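Chemotactic transducer PctC (Pseudomonas aeruginosa, PDB 5LTV) binds gamma-aminobutyric acid (GABA) in its ligand-binding domain and probably relays the signal to the chemotaxis machinery. Local coordinates at residues 51-56 with 244-249; 58-63 with 151-156; 76-81 with 94-99. One frame throughout, in Å; residues are numbered along the deposited sequence. Where two conformers were deposited one is given.

Interaction 1 (51-56 with 244-249); sequences SWLEGR and KGLPGV. With SO4 (sulfate ion), chain J.
E54 and L53 of the long helix 34-68 meet G245 and L246. The latter two lie in the hairpin loop that joins strands 237-242 and 251-256. The fold is a double Cache domain, with two five-stranded antiparallel sheets arranged along this helix. Those two strands belong to the sheet that does not bind GABA. CD1 of L53 lies 4.1 Å from CD2 of L246. E54 OE2 comes to 3.6 Å from CA of G245, which has positive phi (84°). The same OE2 accepts a hydrogen bond from Q50.

R56 leaves the same helix on another side. Its CB packs on M151. The chain then bends at chi2 (59°), and NE donates to the carbonyl of N90. NH1 sits 3.2 Å above the W52 ring plane, toward its rim. W52 CZ2 lies 3.2 Å above the guanidinium centre, so the two groups are face to face. The guanidinium end binds a sulfate ion, probably from the crystallisation liquor. NH1 donates to O3 of the sulfate at 2.9 Å, and NH2 to O4 at 3.0 Å and weakly to O3. W52 completes the grip: NE1 donates almost straight (168°) to sulfate O1 at 3.1 Å.

Interaction 2 (58-63 with 151-156); sequences HLVEGL and MSLPVR
V60 sits on helix 34-68 and packs on M151 and L153 of strand 147-157. The two segments run in nearly the same direction, with 27° between their axes and a closest approach of 8.6 Å. No hydrogen bond crosses between them.

The first group of contacts is apolar. V60 points at the strand and divides its two methyls. CG1 is anti to the backbone N (chi1 172°) and meets L153 CD1 at 3.8 Å. CG2 rests 4.1 Å from CB of M151. The V60 and L153 side chains run past one another, each heading for the backbone of the other segment. L153 has an unusual shape: its CG stands between the backbone N and the carbonyl carbon (chi1 46°), and chi2 is close to eclipsed. The side chain is probably somewhat strained. Its CD2 reaches the backbone of E61, 4.4 Å from CA.

The second group puts methyls against backbone oxygens. CG1 of V60 lies 3.6 Å from O of M151. In return, CD1 of L153 lies 3.8 Å from O of V60. These are van der Waals contacts.

M151 turns its extended chain away from V60, toward an earlier part of the helix. The CB of S152 points to the other side of the sheet, where its OG is hydrogen-bonded to the carbonyl of W123, a residue of the GABA pocket. Strand 147-157 lies between strands 134-140 and 160-170 in the ligand-binding sheet. Helix 34-68 packs along the strand on one face of that sheet, with F91 and L133 beside V60.

Interaction 3 (76-81 with 94-99); sequences ANIARQ and VYLGEA. With ABU (gamma-amino-butanoic acid), chain H.
I78 and L96 meet at about a right angle. I78 reaches out from helix 75-82, and L96 from strand 93-98. CD2 of L96 lies in the fork of the isoleucine: it is 3.6 Å from CD1 and 3.7 Å from CG2 of I78. The leucine is placed by a CG that is anti to the backbone N (chi1 173°).

E98, from the same strand as L96, runs roughly against the direction of I78. Its chain is extended beyond CG, and OE1 stops 3.7 Å from CD1 of I78. The tip of the isoleucine therefore touches both a methyl and a carboxylate oxygen. The same OE1 lies close to OE2 of E75. These two like charges may raise the proton affinity of one of the acids.

Strand 93-98 belongs to the five-stranded antiparallel sheet of strand order 2-1-5-4-3 that binds the ligand in this double Cache domain. It pairs with strands 104-107 and 160-170, through L96 with T105 and Y95 with A166. L96 and E98 point to the helix. Y95 points away from it, into the GABA pocket.

CB of the bound gamma-amino-butanoic acid lies over one face of the Y95 ring. The closest approach is 3.4 Å, between Y95 CE1 and the ligand N. Y95 OH also comes to 3.7 Å from the ligand CG. The amino N of the ligand sits above the ring plane, off to the CE1 side of the ring. Two neighbours hold the ring. W123 meets it edge-to-face, and D168 OD2 is hydrogen-bonded to its OH. D168 OD2 is also hydrogen-bonded to the ligand, and the pocket residue M106 touches the side chain of Y95.

Overall arrangement
Interactions 1 and 2 share helix 34-68, and their centres are 13 Å apart. M151 joins them: its CE lies 3.5 Å from O of L53, and its SD lies 3.8 Å from CB of R56. Interactions 2 and 3 use the same sheet, with centres 12 Å apart. They touch where L63 CD2 meets V94 CB at 4.0 Å and V155 CG2 meets L96 CD1 at 4.3 Å. Interactions 1 and 3 do not touch; their nearest atoms are about 8 Å apart. Interaction 3 holds a residue of the GABA pocket, whereas the V60 side chain of interaction 2 is about 12 Å from the ligand. Interaction 1 joins the helix to a loop between two strands of the second sheet.

Interaction 1 (51-56 with 244-249)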
ATOM      1  N   SER A  51      -6.768  -6.089   8.518  1.00 32.34           N
ATOM      2  CA  SER A  51      -5.796  -6.628   9.469  1.00 32.53           C
ATOM      3  C   SER A  51      -4.433  -6.817   8.820  1.00 30.64           C
ATOM      4  O   SER A  51      -3.396  -6.496   9.417  1.00 30.57           O
ATOM      5  CB  SER A  51      -6.277  -7.964  10.043  1.00 32.20           C
ATOM      6  OG  SER A  51      -7.244  -7.768  11.022  1.00 31.92           O
ATOM      7  N   TRP A  52      -4.413  -7.350   7.600  1.00 29.23           N
ATOM      8  CA  TRP A  52      -3.140  -7.589   6.937  1.00 26.92           C
ATOM      9  C   TRP A  52      -2.384  -6.288   6.712  1.00 27.69           C
ATOM     10  O   TRP A  52      -1.211  -6.182   7.077  1.00 26.30           O
ATOM     11  CB  TRP A  52      -3.370  -8.313   5.620  1.00 27.92           C
ATOM     12  CG  TRP A  52      -2.128  -8.956   5.032  1.00 24.74           C
ATOM     13  CD1 TRP A  52      -1.764 -10.254   5.142  1.00 23.25           C
ATOM     14  CD2 TRP A  52      -1.143  -8.329   4.200  1.00 25.55           C
ATOM     15  NE1 TRP A  52      -0.597 -10.487   4.450  1.00 29.10           N
ATOM     16  CE2 TRP A  52      -0.193  -9.320   3.858  1.00 25.99           C
ATOM     17  CE3 TRP A  52      -0.962  -7.024   3.717  1.00 25.71           C
ATOM     18  CZ2 TRP A  52       0.930  -9.048   3.059  1.00 21.80           C
ATOM     19  CZ3 TRP A  52       0.155  -6.756   2.937  1.00 27.95           C
ATOM     20  CH2 TRP A  52       1.085  -7.773   2.593  1.00 24.58           C
ATOM     21  N   LEU A  53      -3.033  -5.291   6.091  1.00 32.30           N
ATOM     22  CA  LEU A  53      -2.413  -3.967   5.881  1.00 29.20           C
ATOM     23  C   LEU A  53      -2.020  -3.301   7.208  1.00 29.36           C
ATOM     24  O   LEU A  53      -0.945  -2.687   7.309  1.00 29.99           O
ATOM     25  CB  LEU A  53      -3.384  -3.066   5.099  1.00 26.99           C
ATOM     26  CG  LEU A  53      -3.682  -3.471   3.625  1.00 27.26           C
ATOM     27  CD1 LEU A  53      -4.853  -2.717   2.990  1.00 26.01           C
ATOM     28  CD2 LEU A  53      -2.401  -3.240   2.835  1.00 27.70           C
ATOM     29  N   GLU A  54      -2.869  -3.421   8.240  1.00 24.08           N
ATOM     30  CA  GLU A  54      -2.554  -2.774   9.517  1.00 25.80           C
ATOM     31  C   GLU A  54      -1.273  -3.338  10.127  1.00 27.02           C
ATOM     32  O   GLU A  54      -0.465  -2.582  10.685  1.00 23.42           O
ATOM     33  CB  GLU A  54      -3.729  -2.900  10.496  1.00 29.10           C
ATOM     34  CG  GLU A  54      -4.850  -1.857  10.188  1.00 33.61           C
ATOM     35  CD  GLU A  54      -6.089  -1.910  11.109  1.00 37.64           C
ATOM     36  OE1 GLU A  54      -6.378  -2.952  11.729  1.00 38.87           O
ATOM     37  OE2 GLU A  54      -6.797  -0.888  11.175  1.00 43.86           O
ATOM     38  N   GLY A  55      -1.063  -4.661  10.012  1.00 23.03           N
ATOM     39  CA  GLY A  55       0.176  -5.257  10.488  1.00 22.46           C
ATOM     40  C   GLY A  55       1.382  -4.687   9.761  1.00 28.73           C
ATOM     41  O   GLY A  55       2.395  -4.338  10.384  1.00 29.66           O
ATOM     42  N   ARG A  56       1.273  -4.546   8.435  1.00 26.41           N
ATOM     43  CA  ARG A  56       2.360  -3.914   7.694  1.00 27.34           C
ATOM     44  C   ARG A  56       2.554  -2.456   8.124  1.00 27.98           C
ATOM     45  O   ARG A  56       3.687  -1.998   8.312  1.00 30.51           O
ATOM     46  CB  ARG A  56       2.086  -4.045   6.187  1.00 26.70           C
ATOM     47  CG  ARG A  56       2.880  -5.188   5.564  1.00 24.74           C
ATOM     48  CD  ARG A  56       2.529  -6.547   6.244  1.00 26.86           C
ATOM     49  NE  ARG A  56       3.170  -7.659   5.558  1.00 28.18           N
ATOM     50  CZ  ARG A  56       2.828  -8.931   5.696  1.00 27.89           C
ATOM     51  NH1 ARG A  56       1.814  -9.292   6.478  1.00 25.40           N
ATOM     52  NH2 ARG A  56       3.488  -9.842   4.993  1.00 26.22           N
ATOM     53  N   LYS A 244     -11.961  -0.501   6.601  0.52 45.20           N
ATOM     54  CA  LYS A 244     -11.767   0.365   7.746  0.52 44.76           C
ATOM     55  C   LYS A 244     -10.286   0.428   8.099  0.52 43.91           C
ATOM     56  O   LYS A 244      -9.501  -0.457   7.743  0.52 43.38           O
ATOM     57  CB  LYS A 244     -12.567  -0.146   8.945  0.52 45.84           C
ATOM     58  CG  LYS A 244     -14.060  -0.418   8.682  0.52 47.14           C
ATOM     59  CD  LYS A 244     -14.751  -0.981   9.935  0.52 47.46           C
ATOM     60  CE  LYS A 244     -14.894   0.091  11.014  0.52 49.31           C
ATOM     61  NZ  LYS A 244     -14.771  -0.454  12.407  0.52 48.93           N
ATOM     62  N   GLY A 245      -9.907   1.501   8.796  1.00 43.59           N
ATOM     63  CA  GLY A 245      -8.589   1.629   9.380  1.00 43.35           C
ATOM     64  C   GLY A 245      -7.490   2.142   8.473  1.00 46.46           C
ATOM     65  O   GLY A 245      -6.339   2.215   8.919  1.00 51.31           O
ATOM     66  N   LEU A 246      -7.793   2.503   7.229  1.00 43.28           N
ATOM     67  CA  LEU A 246      -6.692   2.900   6.357  1.00 40.35           C
ATOM     68  C   LEU A 246      -6.504   4.402   6.373  1.00 45.83           C
ATOM     69  O   LEU A 246      -7.478   5.139   6.199  1.00 47.34           O
ATOM     70  CB  LEU A 246      -6.928   2.439   4.932  1.00 37.29           C
ATOM     71  CG  LEU A 246      -7.271   0.944   4.784  1.00 36.00           C
ATOM     72  CD1 LEU A 246      -7.375   0.547   3.327  1.00 30.41           C
ATOM     73  CD2 LEU A 246      -6.289   0.097   5.571  1.00 36.58           C
ATOM     74  N   PRO A 247      -5.271   4.895   6.548  1.00 45.14           N
ATOM     75  CA  PRO A 247      -5.084   6.336   6.761  1.00 44.79           C
ATOM     76  C   PRO A 247      -5.179   7.101   5.452  1.00 48.27           C
ATOM     77  O   PRO A 247      -4.516   6.760   4.472  1.00 49.75           O
ATOM     78  CB  PRO A 247      -3.674   6.429   7.345  1.00 40.14           C
ATOM     79  CG  PRO A 247      -2.947   5.255   6.712  1.00 35.87           C
ATOM     80  CD  PRO A 247      -3.988   4.158   6.552  1.00 36.02           C
ATOM     81  N   GLY A 248      -5.998   8.151   5.451  1.00 48.06           N
ATOM     82  CA  GLY A 248      -6.029   9.085   4.348  1.00 49.64           C
ATOM     83  C   GLY A 248      -6.744   8.626   3.098  1.00 49.76           C
ATOM     84  O   GLY A 248      -6.717   9.341   2.097  1.00 54.17           O
ATOM     85  N   VAL A 249      -7.375   7.455   3.103  1.00 45.53           N
ATOM     86  CA  VAL A 249      -8.002   6.913   1.901  1.00 44.05           C
ATOM     87  C   VAL A 249      -9.343   6.304   2.274  1.00 47.50           C
ATOM     88  O   VAL A 249      -9.596   5.952   3.430  1.00 50.10           O
ATOM     89  CB  VAL A 249      -7.128   5.839   1.198  1.00 40.47           C
ATOM     90  CG1 VAL A 249      -5.806   6.418   0.705  1.00 35.63           C
ATOM     91  CG2 VAL A 249      -6.875   4.643   2.133  1.00 39.71           C
TER
HETATM   92  S   SO4 J 303       2.108 -13.078   5.277  1.00 67.22           S
HETATM   93  O1  SO4 J 303       1.182 -12.948   4.128  1.00 67.07           O
HETATM   94  O2  SO4 J 303       2.055 -14.426   5.848  1.00 66.70           O
HETATM   95  O3  SO4 J 303       1.713 -12.145   6.341  1.00 67.08           O
HETATM   96  O4  SO4 J 303       3.490 -12.819   4.877  1.00 65.26           O

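Interaction 2 (58-63 with 151-156)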
ATOM      1  N   HIS A  58       2.025  -1.192  11.078  1.00 23.90           N
ATOM      2  CA  HIS A  58       2.677  -1.183  12.373  1.00 24.61           C
ATOM      3  C   HIS A  58       4.175  -1.382  12.222  1.00 25.56           C
ATOM      4  O   HIS A  58       4.970  -0.744  12.926  1.00 21.90           O
ATOM      5  CB  HIS A  58       2.072  -2.274  13.267  1.00 27.42           C
ATOM      6  CG  HIS A  58       0.613  -2.074  13.551  1.00 31.09           C
ATOM      7  ND1 HIS A  58      -0.217  -3.097  13.958  1.00 31.97           N
ATOM      8  CD2 HIS A  58      -0.161  -0.958  13.491  1.00 31.13           C
ATOM      9  CE1 HIS A  58      -1.441  -2.622  14.124  1.00 34.33           C
ATOM     10  NE2 HIS A  58      -1.434  -1.331  13.839  1.00 33.44           N
ATOM     11  N   LEU A  59       4.575  -2.274  11.311  1.00 21.60           N
ATOM     12  CA  LEU A  59       5.998  -2.534  11.123  1.00 27.88           C
ATOM     13  C   LEU A  59       6.696  -1.293  10.604  1.00 26.32           C
ATOM     14  O   LEU A  59       7.818  -0.984  11.018  1.00 28.79           O
ATOM     15  CB  LEU A  59       6.214  -3.736  10.181  1.00 26.99           C
ATOM     16  CG  LEU A  59       5.899  -5.095  10.840  1.00 28.83           C
ATOM     17  CD1 LEU A  59       5.810  -6.234   9.798  1.00 26.28           C
ATOM     18  CD2 LEU A  59       6.918  -5.428  11.953  1.00 28.26           C
ATOM     19  N   VAL A  60       6.024  -0.548   9.714  1.00 28.44           N
ATOM     20  CA  VAL A  60       6.615   0.670   9.151  1.00 26.83           C
ATOM     21  C   VAL A  60       6.676   1.759  10.214  1.00 27.59           C
ATOM     22  O   VAL A  60       7.702   2.452  10.372  1.00 29.52           O
ATOM     23  CB  VAL A  60       5.827   1.099   7.893  1.00 29.00           C
ATOM     24  CG1 VAL A  60       6.271   2.437   7.393  1.00 26.20           C
ATOM     25  CG2 VAL A  60       6.024   0.039   6.786  1.00 27.97           C
ATOM     26  N   GLU A  61       5.618   1.857  11.022  1.00 22.50           N
ATOM     27  CA  GLU A  61       5.658   2.730  12.176  1.00 23.57           C
ATOM     28  C   GLU A  61       6.816   2.368  13.092  1.00 25.53           C
ATOM     29  O   GLU A  61       7.497   3.260  13.629  1.00 23.06           O
ATOM     30  CB  GLU A  61       4.339   2.666  12.955  1.00 25.07           C
ATOM     31  CG  GLU A  61       3.279   3.562  12.406  1.00 34.38           C
ATOM     32  CD  GLU A  61       1.851   3.032  12.569  1.00 45.95           C
ATOM     33  OE1 GLU A  61       0.931   3.586  11.918  1.00 50.29           O
ATOM     34  OE2 GLU A  61       1.612   2.082  13.354  1.00 46.76           O
ATOM     35  N   GLY A  62       7.044   1.071  13.313  1.00 21.99           N
ATOM     36  CA  GLY A  62       8.105   0.699  14.242  1.00 21.77           C
ATOM     37  C   GLY A  62       9.484   0.939  13.663  1.00 27.80           C
ATOM     38  O   GLY A  62      10.453   1.175  14.407  1.00 26.26           O
ATOM     39  N   LEU A  63       9.597   0.889  12.322  1.00 26.72           N
ATOM     40  CA  LEU A  63      10.861   1.178  11.656  1.00 22.83           C
ATOM     41  C   LEU A  63      11.225   2.636  11.863  1.00 24.15           C
ATOM     42  O   LEU A  63      12.367   2.967  12.172  1.00 28.52           O
ATOM     43  CB  LEU A  63      10.769   0.854  10.153  1.00 21.69           C
ATOM     44  CG  LEU A  63      11.959   1.295   9.265  1.00 22.35           C
ATOM     45  CD1 LEU A  63      13.293   0.840   9.824  1.00 20.94           C
ATOM     46  CD2 LEU A  63      11.837   0.712   7.835  1.00 23.97           C
ATOM     47  N   MET A 151       3.969   2.010   2.097  1.00 29.22           N
ATOM     48  CA  MET A 151       3.577   2.719   3.294  1.00 24.08           C
ATOM     49  C   MET A 151       4.772   3.520   3.751  1.00 25.21           C
ATOM     50  O   MET A 151       5.864   2.960   3.892  1.00 27.10           O
ATOM     51  CB  MET A 151       3.160   1.728   4.356  1.00 24.85           C
ATOM     52  CG  MET A 151       1.841   1.110   4.074  1.00 26.50           C
ATOM     53  SD  MET A 151       1.688  -0.460   4.973  1.00 32.81           S
ATOM     54  CE  MET A 151       0.027  -0.993   4.447  1.00 29.46           C
ATOM     55  N   SER A 152       4.593   4.832   3.952  1.00 24.77           N
ATOM     56  CA  SER A 152       5.743   5.714   4.193  1.00 27.84           C
ATOM     57  C   SER A 152       5.397   6.789   5.223  1.00 29.31           C
ATOM     58  O   SER A 152       4.227   7.157   5.399  1.00 22.82           O
ATOM     59  CB  SER A 152       6.252   6.393   2.889  1.00 24.45           C
ATOM     60  OG  SER A 152       5.241   7.224   2.267  1.00 26.64           O
ATOM     61  N   LEU A 153       6.429   7.273   5.918  1.00 26.51           N
ATOM     62  CA  LEU A 153       6.221   8.314   6.909  1.00 28.13           C
ATOM     63  C   LEU A 153       7.540   9.020   7.200  1.00 28.41           C
ATOM     64  O   LEU A 153       8.606   8.398   7.129  1.00 27.03           O
ATOM     65  CB  LEU A 153       5.608   7.758   8.208  1.00 34.13           C
ATOM     66  CG  LEU A 153       6.009   6.503   9.001  1.00 34.02           C
ATOM     67  CD1 LEU A 153       7.331   5.862   8.634  1.00 32.39           C
ATOM     68  CD2 LEU A 153       5.962   6.828  10.493  1.00 29.87           C
ATOM     69  N   PRO A 154       7.491  10.310   7.563  1.00 28.58           N
ATOM     70  CA  PRO A 154       8.719  11.030   7.919  1.00 26.78           C
ATOM     71  C   PRO A 154       9.363  10.435   9.150  1.00 26.33           C
ATOM     72  O   PRO A 154       8.695   9.865  10.009  1.00 33.41           O
ATOM     73  CB  PRO A 154       8.233  12.457   8.190  1.00 28.51           C
ATOM     74  CG  PRO A 154       6.809  12.494   7.533  1.00 31.35           C
ATOM     75  CD  PRO A 154       6.279  11.126   7.783  1.00 27.07           C
ATOM     76  N   VAL A 155      10.690  10.538   9.199  1.00 29.75           N
ATOM     77  CA  VAL A 155      11.526  10.167  10.347  1.00 28.94           C
ATOM     78  C   VAL A 155      12.303  11.403  10.783  1.00 31.12           C
ATOM     79  O   VAL A 155      13.063  11.981   9.989  1.00 31.67           O
ATOM     80  CB  VAL A 155      12.508   9.032   9.987  1.00 30.55           C
ATOM     81  CG1 VAL A 155      13.313   8.572  11.237  1.00 27.21           C
ATOM     82  CG2 VAL A 155      11.760   7.870   9.339  1.00 30.65           C
ATOM     83  N   ARG A 156      12.103  11.825  12.023  0.57 30.89           N
ATOM     84  CA  ARG A 156      12.873  12.909  12.613  0.57 30.67           C
ATOM     85  C   ARG A 156      13.803  12.330  13.675  0.57 31.58           C
ATOM     86  O   ARG A 156      13.515  11.290  14.274  0.57 31.00           O
ATOM     87  CB  ARG A 156      11.959  13.995  13.227  0.57 29.24           C
ATOM     88  CG  ARG A 156      11.219  14.900  12.202  0.57 29.34           C
ATOM     89  CD  ARG A 156      10.179  15.820  12.881  0.57 31.42           C
ATOM     90  NE  ARG A 156       9.433  16.680  11.937  0.57 32.50           N
ATOM     91  CZ  ARG A 156       8.333  16.313  11.272  0.57 29.95           C
ATOM     92  NH1 ARG A 156       7.818  15.098  11.426  0.57 26.90           N
ATOM     93  NH2 ARG A 156       7.748  17.165  10.446  0.57 34.85           N
TER

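Interaction 3 (76-81 with 94-99)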
ATOM      1  N   ALA A  76      25.986   3.363   8.474  1.00 33.35           N
ATOM      2  CA  ALA A  76      26.187   1.986   8.893  1.00 33.55           C
ATOM      3  C   ALA A  76      25.135   1.571   9.918  1.00 35.66           C
ATOM      4  O   ALA A  76      24.627   0.447   9.870  1.00 44.23           O
ATOM      5  CB  ALA A  76      27.606   1.829   9.441  1.00 32.85           C
ATOM      6  N   ASN A  77      24.762   2.480  10.822  1.00 34.19           N
ATOM      7  CA  ASN A  77      23.732   2.176  11.809  1.00 31.41           C
ATOM      8  C   ASN A  77      22.341   2.062  11.181  1.00 34.48           C
ATOM      9  O   ASN A  77      21.533   1.220  11.610  1.00 33.37           O
ATOM     10  CB  ASN A  77      23.725   3.228  12.904  1.00 31.88           C
ATOM     11  CG  ASN A  77      24.931   3.131  13.780  1.00 41.81           C
ATOM     12  OD1 ASN A  77      25.605   2.100  13.789  1.00 49.82           O
ATOM     13  ND2 ASN A  77      25.214   4.194  14.546  1.00 40.74           N
ATOM     14  N   ILE A  78      22.036   2.921  10.201  1.00 32.15           N
ATOM     15  CA  ILE A  78      20.764   2.841   9.495  1.00 33.56           C
ATOM     16  C   ILE A  78      20.665   1.513   8.743  1.00 31.40           C
ATOM     17  O   ILE A  78      19.634   0.829   8.785  1.00 29.88           O
ATOM     18  CB  ILE A  78      20.606   4.044   8.539  1.00 31.65           C
ATOM     19  CG1 ILE A  78      20.217   5.305   9.298  1.00 23.94           C
ATOM     20  CG2 ILE A  78      19.541   3.790   7.462  1.00 27.19           C
ATOM     21  CD1 ILE A  78      20.600   6.585   8.542  1.00 23.92           C
ATOM     22  N   ALA A  79      21.743   1.135   8.044  1.00 29.55           N
ATOM     23  CA  ALA A  79      21.712  -0.095   7.262  1.00 29.97           C
ATOM     24  C   ALA A  79      21.534  -1.301   8.169  1.00 30.06           C
ATOM     25  O   ALA A  79      20.772  -2.216   7.848  1.00 30.80           O
ATOM     26  CB  ALA A  79      22.982  -0.225   6.430  1.00 24.82           C
ATOM     27  N   ARG A  80      22.187  -1.279   9.333  1.00 31.05           N
ATOM     28  CA  ARG A  80      22.085  -2.375  10.294  1.00 32.68           C
ATOM     29  C   ARG A  80      20.651  -2.540  10.758  1.00 27.94           C
ATOM     30  O   ARG A  80      20.119  -3.651  10.752  1.00 29.11           O
ATOM     31  CB  ARG A  80      23.029  -2.129  11.483  1.00 40.04           C
ATOM     32  CG  ARG A  80      23.377  -3.361  12.321  1.00 51.45           C
ATOM     33  CD  ARG A  80      24.489  -3.100  13.354  1.00 60.62           C
ATOM     34  NE  ARG A  80      24.027  -2.181  14.386  1.00 72.89           N
ATOM     35  CZ  ARG A  80      23.961  -2.470  15.682  1.00 77.36           C
ATOM     36  NH1 ARG A  80      24.363  -3.659  16.121  1.00 78.84           N
ATOM     37  NH2 ARG A  80      23.499  -1.564  16.541  1.00 81.27           N
ATOM     38  N   GLN A  81      20.000  -1.435  11.144  1.00 25.34           N
ATOM     39  CA  GLN A  81      18.576  -1.476  11.500  1.00 26.46           C
ATOM     40  C   GLN A  81      17.703  -2.029  10.351  1.00 27.43           C
ATOM     41  O   GLN A  81      16.807  -2.846  10.586  1.00 23.56           O
ATOM     42  CB  GLN A  81      18.132  -0.067  11.914  1.00 33.99           C
ATOM     43  CG  GLN A  81      17.323   0.019  13.182  1.00 33.58           C
ATOM     44  CD  GLN A  81      18.070  -0.438  14.436  1.00 30.51           C
ATOM     45  OE1 GLN A  81      19.299  -0.312  14.550  1.00 28.13           O
ATOM     46  NE2 GLN A  81      17.312  -0.990  15.397  1.00 27.22           N
ATOM     47  N   VAL A  94      12.248  -2.519   2.383  1.00 24.41           N
ATOM     48  CA  VAL A  94      12.128  -1.381   3.277  1.00 22.80           C
ATOM     49  C   VAL A  94      13.289  -0.454   2.961  1.00 25.42           C
ATOM     50  O   VAL A  94      14.323  -0.878   2.419  1.00 22.05           O
ATOM     51  CB  VAL A  94      12.128  -1.783   4.776  1.00 23.90           C
ATOM     52  CG1 VAL A  94      10.915  -2.599   5.097  1.00 18.67           C
ATOM     53  CG2 VAL A  94      13.408  -2.573   5.130  1.00 23.52           C
ATOM     54  N   TYR A  95      13.106   0.832   3.292  1.00 25.19           N
ATOM     55  CA  TYR A  95      14.083   1.806   2.831  1.00 27.82           C
ATOM     56  C   TYR A  95      13.898   3.148   3.520  1.00 27.06           C
ATOM     57  O   TYR A  95      12.824   3.477   4.030  1.00 26.55           O
ATOM     58  CB  TYR A  95      14.057   1.994   1.312  1.00 27.68           C
ATOM     59  CG  TYR A  95      12.714   2.012   0.613  1.00 28.40           C
ATOM     60  CD1 TYR A  95      12.130   0.827   0.162  1.00 30.15           C
ATOM     61  CD2 TYR A  95      12.065   3.226   0.308  1.00 25.29           C
ATOM     62  CE1 TYR A  95      10.896   0.839  -0.532  1.00 30.04           C
ATOM     63  CE2 TYR A  95      10.846   3.248  -0.402  1.00 20.00           C
ATOM     64  CZ  TYR A  95      10.271   2.052  -0.816  1.00 28.08           C
ATOM     65  OH  TYR A  95       9.075   2.036  -1.510  1.00 28.73           O
ATOM     66  N   LEU A  96      14.989   3.908   3.519  1.00 25.53           N
ATOM     67  CA  LEU A  96      15.059   5.259   4.054  1.00 23.73           C
ATOM     68  C   LEU A  96      15.632   6.155   2.970  1.00 26.18           C
ATOM     69  O   LEU A  96      16.764   5.943   2.524  1.00 25.71           O
ATOM     70  CB  LEU A  96      15.941   5.322   5.307  1.00 20.25           C
ATOM     71  CG  LEU A  96      16.219   6.743   5.856  1.00 27.72           C
ATOM     72  CD1 LEU A  96      14.992   7.323   6.578  1.00 20.38           C
ATOM     73  CD2 LEU A  96      17.405   6.702   6.820  1.00 26.92           C
ATOM     74  N   GLY A  97      14.858   7.154   2.548  1.00 28.67           N
ATOM     75  CA  GLY A  97      15.359   8.191   1.681  1.00 25.43           C
ATOM     76  C   GLY A  97      15.687   9.349   2.594  1.00 29.06           C
ATOM     77  O   GLY A  97      14.833   9.802   3.362  1.00 30.35           O
ATOM     78  N   GLU A  98      16.949   9.797   2.546  1.00 29.30           N
ATOM     79  CA  GLU A  98      17.457  10.830   3.450  1.00 30.54           C
ATOM     80  C   GLU A  98      17.320  12.226   2.848  1.00 26.28           C
ATOM     81  O   GLU A  98      17.548  12.421   1.662  1.00 29.33           O
ATOM     82  CB  GLU A  98      18.923  10.553   3.821  1.00 34.54           C
ATOM     83  CG  GLU A  98      19.066   9.369   4.774  1.00 40.97           C
ATOM     84  CD  GLU A  98      20.487   9.084   5.207  1.00 49.35           C
ATOM     85  OE1 GLU A  98      20.937   7.922   5.068  1.00 49.30           O
ATOM     86  OE2 GLU A  98      21.154  10.002   5.740  1.00 55.82           O
ATOM     87  N   ALA A  99      16.999  13.202   3.702  1.00 25.69           N
ATOM     88  CA  ALA A  99      16.703  14.568   3.252  1.00 23.29           C
ATOM     89  C   ALA A  99      17.962  15.327   2.839  1.00 27.20           C
ATOM     90  O   ALA A  99      17.928  16.096   1.874  1.00 34.57           O
ATOM     91  CB  ALA A  99      15.983  15.324   4.368  1.00 22.34           C
TER
HETATM   92  N   ABU H 301      11.742  -0.465  -3.594  1.00 24.73           N
HETATM   93  CD  ABU H 301      11.246   0.481  -4.631  1.00 30.77           C
HETATM   94  CB  ABU H 301      11.975   1.797  -4.609  1.00 34.52           C
HETATM   95  CG  ABU H 301      11.050   3.001  -4.537  1.00 34.34           C
HETATM   96  C   ABU H 301      10.721   3.811  -5.778  1.00 34.99           C
HETATM   97  O   ABU H 301      10.093   3.248  -6.710  1.00 31.59           O
HETATM   98  OXT ABU H 301      11.029   5.036  -5.781  1.00 35.06           O